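Side-chain contacts in periplasmic binding protein component of an ABC type zinc uptake transporter (Synechocystis sp., PDB 2OV3), which probably captures zinc in the periplasm as the solute-binding component of an ABC-type uptake transporter and hands it on for import: residues 60-65 against 101-106; 167-172 against 177-182. All blocks are in the same frame, centred on the assembly; numbering follows the deposited sequence.

Contact 1 (60-65 against 101-106); sequences LGFEQP and HIWLSP. With ZN (zinc ion), chain B.
Over one face of the Phe62 ring comes the CZ3-CH2 rim of Trp103, with Trp103 CZ3 3.9 Å above the Phe62 plane and offset toward the rim; Glu63 OE2 lies at the Phe62 edge, in plane. On one face of the Trp103 indole rests His101 CB, and at the edge of the His101 ring, in plane, lies the zinc-bound water. The two aromatic planes meet obliquely at 57°, centroids 5.2 Å apart, with Phe62 CZ reaching to 3.8 Å from Trp103 CH2. Phe62 gets there by turning its CG anti to the backbone N (chi1 -170°). Trp103 NE1 is hydrogen-bonded to Pro236 O, which should fix the rotation of the indole. Segment 60-65 is a loop between strand 54-57 and helix 67-73, two elements of one lobe; 101-106 comes after strand 78-81 of the same parallel sheet and runs into helix 106-123 at Pro106. The contact thus joins two connections beside the zinc site. His101 NE2 binds zinc at 2.3 Å, together with His37, His165 and the water, while its ND1 is hydrogen-bonded to Asp99 OD1, a second-shell carboxylate that orients the imidazole and may make it a stronger donor to the metal. Beside the aromatic pair, Leu60 CD1 meets Ile102 CG2 at 3.4 Å, the two side chains running obliquely to each other, and Tyr170 touches both.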
loop_
_atom_site.group_PDB
_atom_site.type_symbol
_atom_site.label_atom_id
_atom_site.label_comp_id
_atom_site.label_asym_id
_atom_site.label_seq_id
_atom_site.Cartn_x
_atom_site.Cartn_y
_atom_site.Cartn_z
ATOM N N LEU A 60 -11.481 -3.898 -1.522
ATOM C CA LEU A 60 -11.720 -2.618 -2.191
ATOM C C LEU A 60 -11.463 -2.696 -3.689
ATOM O O LEU A 60 -10.975 -1.746 -4.300
ATOM C CB LEU A 60 -10.847 -1.542 -1.553
ATOM C CG LEU A 60 -11.243 -1.283 -0.104
ATOM C CD1 LEU A 60 -10.234 -0.353 0.570
ATOM C CD2 LEU A 60 -12.620 -0.673 -0.064
ATOM N N GLY A 61 -11.789 -3.848 -4.271
ATOM C CA GLY A 61 -11.611 -4.049 -5.695
ATOM C C GLY A 61 -10.173 -4.084 -6.162
ATOM O O GLY A 61 -9.902 -3.747 -7.302
ATOM N N PHE A 62 -9.239 -4.492 -5.316
ATOM C CA PHE A 62 -7.847 -4.524 -5.757
ATOM C C PHE A 62 -7.556 -5.760 -6.599
ATOM O O PHE A 62 -6.746 -5.710 -7.513
ATOM C CB PHE A 62 -6.915 -4.536 -4.558
ATOM C CG PHE A 62 -5.467 -4.337 -4.903
ATOM C CD1 PHE A 62 -5.035 -3.135 -5.437
ATOM C CD2 PHE A 62 -4.518 -5.317 -4.595
ATOM C CE1 PHE A 62 -3.669 -2.898 -5.650
ATOM C CE2 PHE A 62 -3.151 -5.099 -4.802
ATOM C CZ PHE A 62 -2.727 -3.883 -5.329
ATOM N N GLU A 63 -8.224 -6.859 -6.266
ATOM C CA GLU A 63 -8.035 -8.137 -6.932
ATOM C C GLU A 63 -9.068 -8.422 -8.017
ATOM O O GLU A 63 -9.085 -9.507 -8.594
ATOM C CB GLU A 63 -8.081 -9.266 -5.895
ATOM C CG GLU A 63 -6.947 -9.279 -4.872
ATOM C CD GLU A 63 -7.115 -8.276 -3.728
ATOM O OE1 GLU A 63 -8.237 -7.737 -3.535
ATOM O OE2 GLU A 63 -6.105 -8.046 -3.016
ATOM N N GLN A 64 -9.934 -7.451 -8.286
ATOM C CA GLN A 64 -10.990 -7.607 -9.290
ATOM C C GLN A 64 -10.506 -8.154 -10.630
ATOM O O GLN A 64 -11.180 -8.972 -11.252
ATOM C CB GLN A 64 -11.695 -6.271 -9.517
ATOM C CG GLN A 64 -12.732 -6.335 -10.618
ATOM C CD GLN A 64 -13.825 -7.343 -10.313
ATOM O OE1 GLN A 64 -14.461 -7.879 -11.226
ATOM N NE2 GLN A 64 -14.056 -7.603 -9.023
ATOM N N PRO A 65 -9.339 -7.689 -11.103
ATOM C CA PRO A 65 -8.810 -8.168 -12.383
ATOM C C PRO A 65 -8.632 -9.680 -12.450
ATOM O O PRO A 65 -8.851 -10.286 -13.499
ATOM C CB PRO A 65 -7.487 -7.426 -12.505
ATOM C CG PRO A 65 -7.771 -6.124 -11.814
ATOM C CD PRO A 65 -8.535 -6.565 -10.587
ATOM N N HIS A 101 -5.443 1.282 -1.679
ATOM C CA HIS A 101 -4.160 1.413 -0.983
ATOM C C HIS A 101 -4.238 1.620 0.537
ATOM O O HIS A 101 -3.599 2.533 1.064
ATOM C CB HIS A 101 -3.350 2.574 -1.583
ATOM C CG HIS A 101 -3.374 2.631 -3.079
ATOM N ND1 HIS A 101 -4.348 3.308 -3.783
ATOM C CD2 HIS A 101 -2.554 2.085 -4.005
ATOM C CE1 HIS A 101 -4.126 3.174 -5.079
ATOM N NE2 HIS A 101 -3.045 2.435 -5.239
ATOM N N ILE A 102 -4.992 0.789 1.252
ATOM C CA ILE A 102 -5.085 0.956 2.701
ATOM C C ILE A 102 -3.907 0.292 3.440
ATOM O O ILE A 102 -3.693 0.541 4.622
ATOM C CB ILE A 102 -6.455 0.393 3.275
ATOM C CG1 ILE A 102 -6.475 -1.142 3.296
ATOM C CG2 ILE A 102 -7.626 0.879 2.438
ATOM C CD1 ILE A 102 -6.469 -1.778 1.953
ATOM N N TRP A 103 -3.130 -0.523 2.733
ATOM C CA TRP A 103 -2.009 -1.210 3.349
ATOM C C TRP A 103 -0.821 -0.292 3.679
ATOM O O TRP A 103 0.201 -0.738 4.206
ATOM C CB TRP A 103 -1.559 -2.393 2.464
ATOM C CG TRP A 103 -0.785 -2.002 1.236
ATOM C CD1 TRP A 103 0.545 -1.717 1.176
ATOM C CD2 TRP A 103 -1.299 -1.810 -0.087
ATOM N NE1 TRP A 103 0.899 -1.350 -0.101
ATOM C CE2 TRP A 103 -0.215 -1.393 -0.900
ATOM C CE3 TRP A 103 -2.569 -1.936 -0.670
ATOM C CZ2 TRP A 103 -0.364 -1.108 -2.270
ATOM C CZ3 TRP A 103 -2.720 -1.655 -2.024
ATOM C CH2 TRP A 103 -1.621 -1.241 -2.810
ATOM N N LEU A 104 -0.950 0.993 3.379
ATOM C CA LEU A 104 0.120 1.931 3.668
ATOM C C LEU A 104 -0.258 2.819 4.869
ATOM O O LEU A 104 0.436 3.788 5.198
ATOM C CB LEU A 104 0.439 2.758 2.405
ATOM C CG LEU A 104 0.922 1.834 1.241
ATOM C CD1 LEU A 104 0.892 2.558 -0.087
ATOM C CD2 LEU A 104 2.350 1.329 1.544
ATOM N N SER A 105 -1.368 2.482 5.522
ATOM C CA SER A 105 -1.812 3.198 6.722
ATOM C C SER A 105 -1.552 2.285 7.917
ATOM O O SER A 105 -2.175 1.225 8.043
ATOM C CB SER A 105 -3.313 3.526 6.663
ATOM O OG SER A 105 -3.814 3.873 7.949
ATOM N N PRO A 106 -0.618 2.675 8.803
ATOM C CA PRO A 106 -0.312 1.854 9.979
ATOM C C PRO A 106 -1.585 1.574 10.787
ATOM O O PRO A 106 -1.908 0.422 11.092
ATOM C CB PRO A 106 0.694 2.712 10.743
ATOM C CG PRO A 106 1.433 3.387 9.638
ATOM C CD PRO A 106 0.320 3.807 8.703
HETATM ZN ZN ZN B . -1.583 1.482 -6.782
HETATM O O HOH W 1 0.390 0.576 -6.190
#

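Contact 2 (167-172 against 177-182); sequences SWAYFA and LVQIPI
The CA atoms of Ala172 and Leu177 are 4.4 Å apart, those of Ala169 and Gln179 6.5 Å, so the backbones diverge away from the turn. The two segments belong to a beta-alpha-beta unit, strand 160-163, helix 169-174, strand 178-181, in which the last strand is an outermost strand of its parallel sheet and pairs with 160-163. Spanning the turn between helix and strand, Leu177 N meets Ala172 O in a backbone hydrogen bond modelled at 2.5 Å, shorter than usual, so its exact length is doubtful. Close by, Ala172 CB packs against Leu177 CB at 3.6 Å, and Leu177 CD1 reaches obliquely toward the Phe171 ring. Farther from the turn, Gln179 spans the wider separation: its CG stands between the backbone N and the carbonyl carbon (chi1 77°), and the rest of the chain extends to the beginning of the helix, where the amide lies beside the backbone N atoms of Trp168 and Ala169. The amide plane is almost perpendicular to the Trp168 indole, at 83°, and the amide's end, whichever of its atoms is there, lies at the indole edge near its plane. The indole packs on Leu245 and Val248 of helix 241-256, and its NE1 is hydrogen-bonded to Glu212 OE2.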
loop_
_atom_site.group_PDB
_atom_site.type_symbol
_atom_site.label_atom_id
_atom_site.label_comp_id
_atom_site.label_asym_id
_atom_site.label_seq_id
_atom_site.Cartn_x
_atom_site.Cartn_y
_atom_site.Cartn_z
ATOM N N SER A 167 -0.817 6.367 -4.498
ATOM C CA SER A 167 -0.973 5.227 -3.624
ATOM C C SER A 167 -0.760 5.593 -2.172
ATOM O O SER A 167 -0.639 4.707 -1.340
ATOM C CB SER A 167 0.019 4.140 -4.006
ATOM O OG SER A 167 1.321 4.527 -3.631
ATOM N N TRP A 168 -0.731 6.882 -1.853
ATOM C CA TRP A 168 -0.510 7.265 -0.469
ATOM C C TRP A 168 -1.640 8.080 0.128
ATOM O O TRP A 168 -1.430 8.800 1.096
ATOM C CB TRP A 168 0.798 8.054 -0.332
ATOM C CG TRP A 168 1.977 7.420 -1.019
ATOM C CD1 TRP A 168 2.385 7.628 -2.308
ATOM C CD2 TRP A 168 2.873 6.445 -0.470
ATOM N NE1 TRP A 168 3.475 6.842 -2.595
ATOM C CE2 TRP A 168 3.793 6.102 -1.487
ATOM C CE3 TRP A 168 2.984 5.823 0.781
ATOM C CZ2 TRP A 168 4.811 5.171 -1.293
ATOM C CZ3 TRP A 168 3.999 4.895 0.975
ATOM C CH2 TRP A 168 4.896 4.577 -0.059
ATOM N N ALA A 169 -2.838 7.969 -0.427
ATOM C CA ALA A 169 -3.957 8.751 0.086
ATOM C C ALA A 169 -4.278 8.457 1.557
ATOM O O ALA A 169 -4.558 9.374 2.333
ATOM C CB ALA A 169 -5.191 8.513 -0.778
ATOM N N TYR A 170 -4.249 7.177 1.925
ATOM C CA TYR A 170 -4.548 6.754 3.291
ATOM C C TYR A 170 -3.411 7.104 4.234
ATOM O O TYR A 170 -3.625 7.409 5.409
ATOM C CB TYR A 170 -4.798 5.248 3.334
ATOM C CG TYR A 170 -6.084 4.819 2.683
ATOM C CD1 TYR A 170 -7.301 4.995 3.337
ATOM C CD2 TYR A 170 -6.088 4.216 1.430
ATOM C CE1 TYR A 170 -8.487 4.576 2.761
ATOM C CE2 TYR A 170 -7.275 3.795 0.846
ATOM C CZ TYR A 170 -8.468 3.972 1.508
ATOM O OH TYR A 170 -9.655 3.544 0.949
ATOM N N PHE A 171 -2.194 7.039 3.718
ATOM C CA PHE A 171 -1.032 7.375 4.512
ATOM C C PHE A 171 -1.039 8.877 4.745
ATOM O O PHE A 171 -0.812 9.329 5.852
ATOM C CB PHE A 171 0.231 6.986 3.761
ATOM C CG PHE A 171 1.507 7.443 4.416
ATOM C CD1 PHE A 171 2.223 6.590 5.242
ATOM C CD2 PHE A 171 2.018 8.713 4.169
ATOM C CE1 PHE A 171 3.434 6.985 5.799
ATOM C CE2 PHE A 171 3.235 9.116 4.725
ATOM C CZ PHE A 171 3.939 8.252 5.541
ATOM N N ALA A 172 -1.294 9.647 3.693
ATOM C CA ALA A 172 -1.309 11.100 3.807
ATOM C C ALA A 172 -2.490 11.599 4.644
ATOM O O ALA A 172 -2.450 12.695 5.185
ATOM C CB ALA A 172 -1.345 11.734 2.419
ATOM N N LEU A 177 -1.473 15.020 5.406
ATOM C CA LEU A 177 -0.691 15.384 4.241
ATOM C C LEU A 177 -1.621 15.299 3.057
ATOM O O LEU A 177 -2.704 14.713 3.141
ATOM C CB LEU A 177 0.461 14.410 4.023
ATOM C CG LEU A 177 1.549 14.374 5.085
ATOM C CD1 LEU A 177 2.506 13.260 4.745
ATOM C CD2 LEU A 177 2.270 15.708 5.146
ATOM N N VAL A 178 -1.177 15.869 1.947
ATOM C CA VAL A 178 -1.953 15.865 0.724
ATOM C C VAL A 178 -1.051 15.428 -0.425
ATOM O O VAL A 178 -0.043 16.080 -0.709
ATOM C CB VAL A 178 -2.504 17.272 0.412
ATOM C CG1 VAL A 178 -3.419 17.219 -0.787
ATOM C CG2 VAL A 178 -3.236 17.828 1.631
ATOM N N GLN A 179 -1.398 14.316 -1.074
ATOM C CA GLN A 179 -0.605 13.839 -2.205
ATOM C C GLN A 179 -1.172 14.454 -3.477
ATOM O O GLN A 179 -2.382 14.488 -3.659
ATOM C CB GLN A 179 -0.615 12.294 -2.315
ATOM C CG GLN A 179 -1.886 11.680 -2.906
ATOM C CD GLN A 179 -1.789 10.166 -3.149
ATOM O OE1 GLN A 179 -2.804 9.501 -3.380
ATOM N NE2 GLN A 179 -0.570 9.625 -3.115
ATOM N N ILE A 180 -0.295 14.978 -4.332
ATOM C CA ILE A 180 -0.704 15.570 -5.612
ATOM C C ILE A 180 -0.247 14.605 -6.709
ATOM O O ILE A 180 0.911 14.649 -7.125
ATOM C CB ILE A 180 0.002 16.906 -5.916
ATOM C CG1 ILE A 180 -0.035 17.848 -4.699
ATOM C CG2 ILE A 180 -0.605 17.515 -7.164
ATOM C CD1 ILE A 180 -1.401 18.082 -4.112
ATOM N N PRO A 181 -1.151 13.741 -7.198
ATOM C CA PRO A 181 -0.828 12.765 -8.242
ATOM C C PRO A 181 -0.568 13.284 -9.650
ATOM O O PRO A 181 -1.265 14.171 -10.140
ATOM C CB PRO A 181 -2.017 11.810 -8.191
ATOM C CG PRO A 181 -3.142 12.712 -7.803
ATOM C CD PRO A 181 -2.528 13.542 -6.709
ATOM N N ILE A 182 0.447 12.716 -10.293
ATOM C CA ILE A 182 0.799 13.081 -11.662
ATOM C C ILE A 182 -0.073 12.231 -12.593
ATOM O O ILE A 182 -0.503 12.692 -13.651
ATOM C CB ILE A 182 2.288 12.767 -11.983
ATOM C CG1 ILE A 182 3.223 13.545 -11.038
ATOM C CG2 ILE A 182 2.582 13.072 -13.445
ATOM C CD1 ILE A 182 3.172 15.043 -11.178
#

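How the contacts relate
Contact 1 closes before contact 2 opens along the chain, and their centres lie 14 Å apart. Contact 1 belongs to the lobe built on the parallel sheet with strands 54-57 and 78-81, contact 2 to the lobe built on the sheet with strands 160-163 and 178-181. They touch where the lobes face each other: His101 CD2 comes within 3.3 Å of Ser167 CB, and Leu104 O lies 3.3 Å from Phe171 CD1. The zinc sits at this junction, taking His101 from contact 1, His165 from just before 167-172, and His37 from the first lobe, consistent with a metal held in the cleft of a two-lobed solute-binding protein.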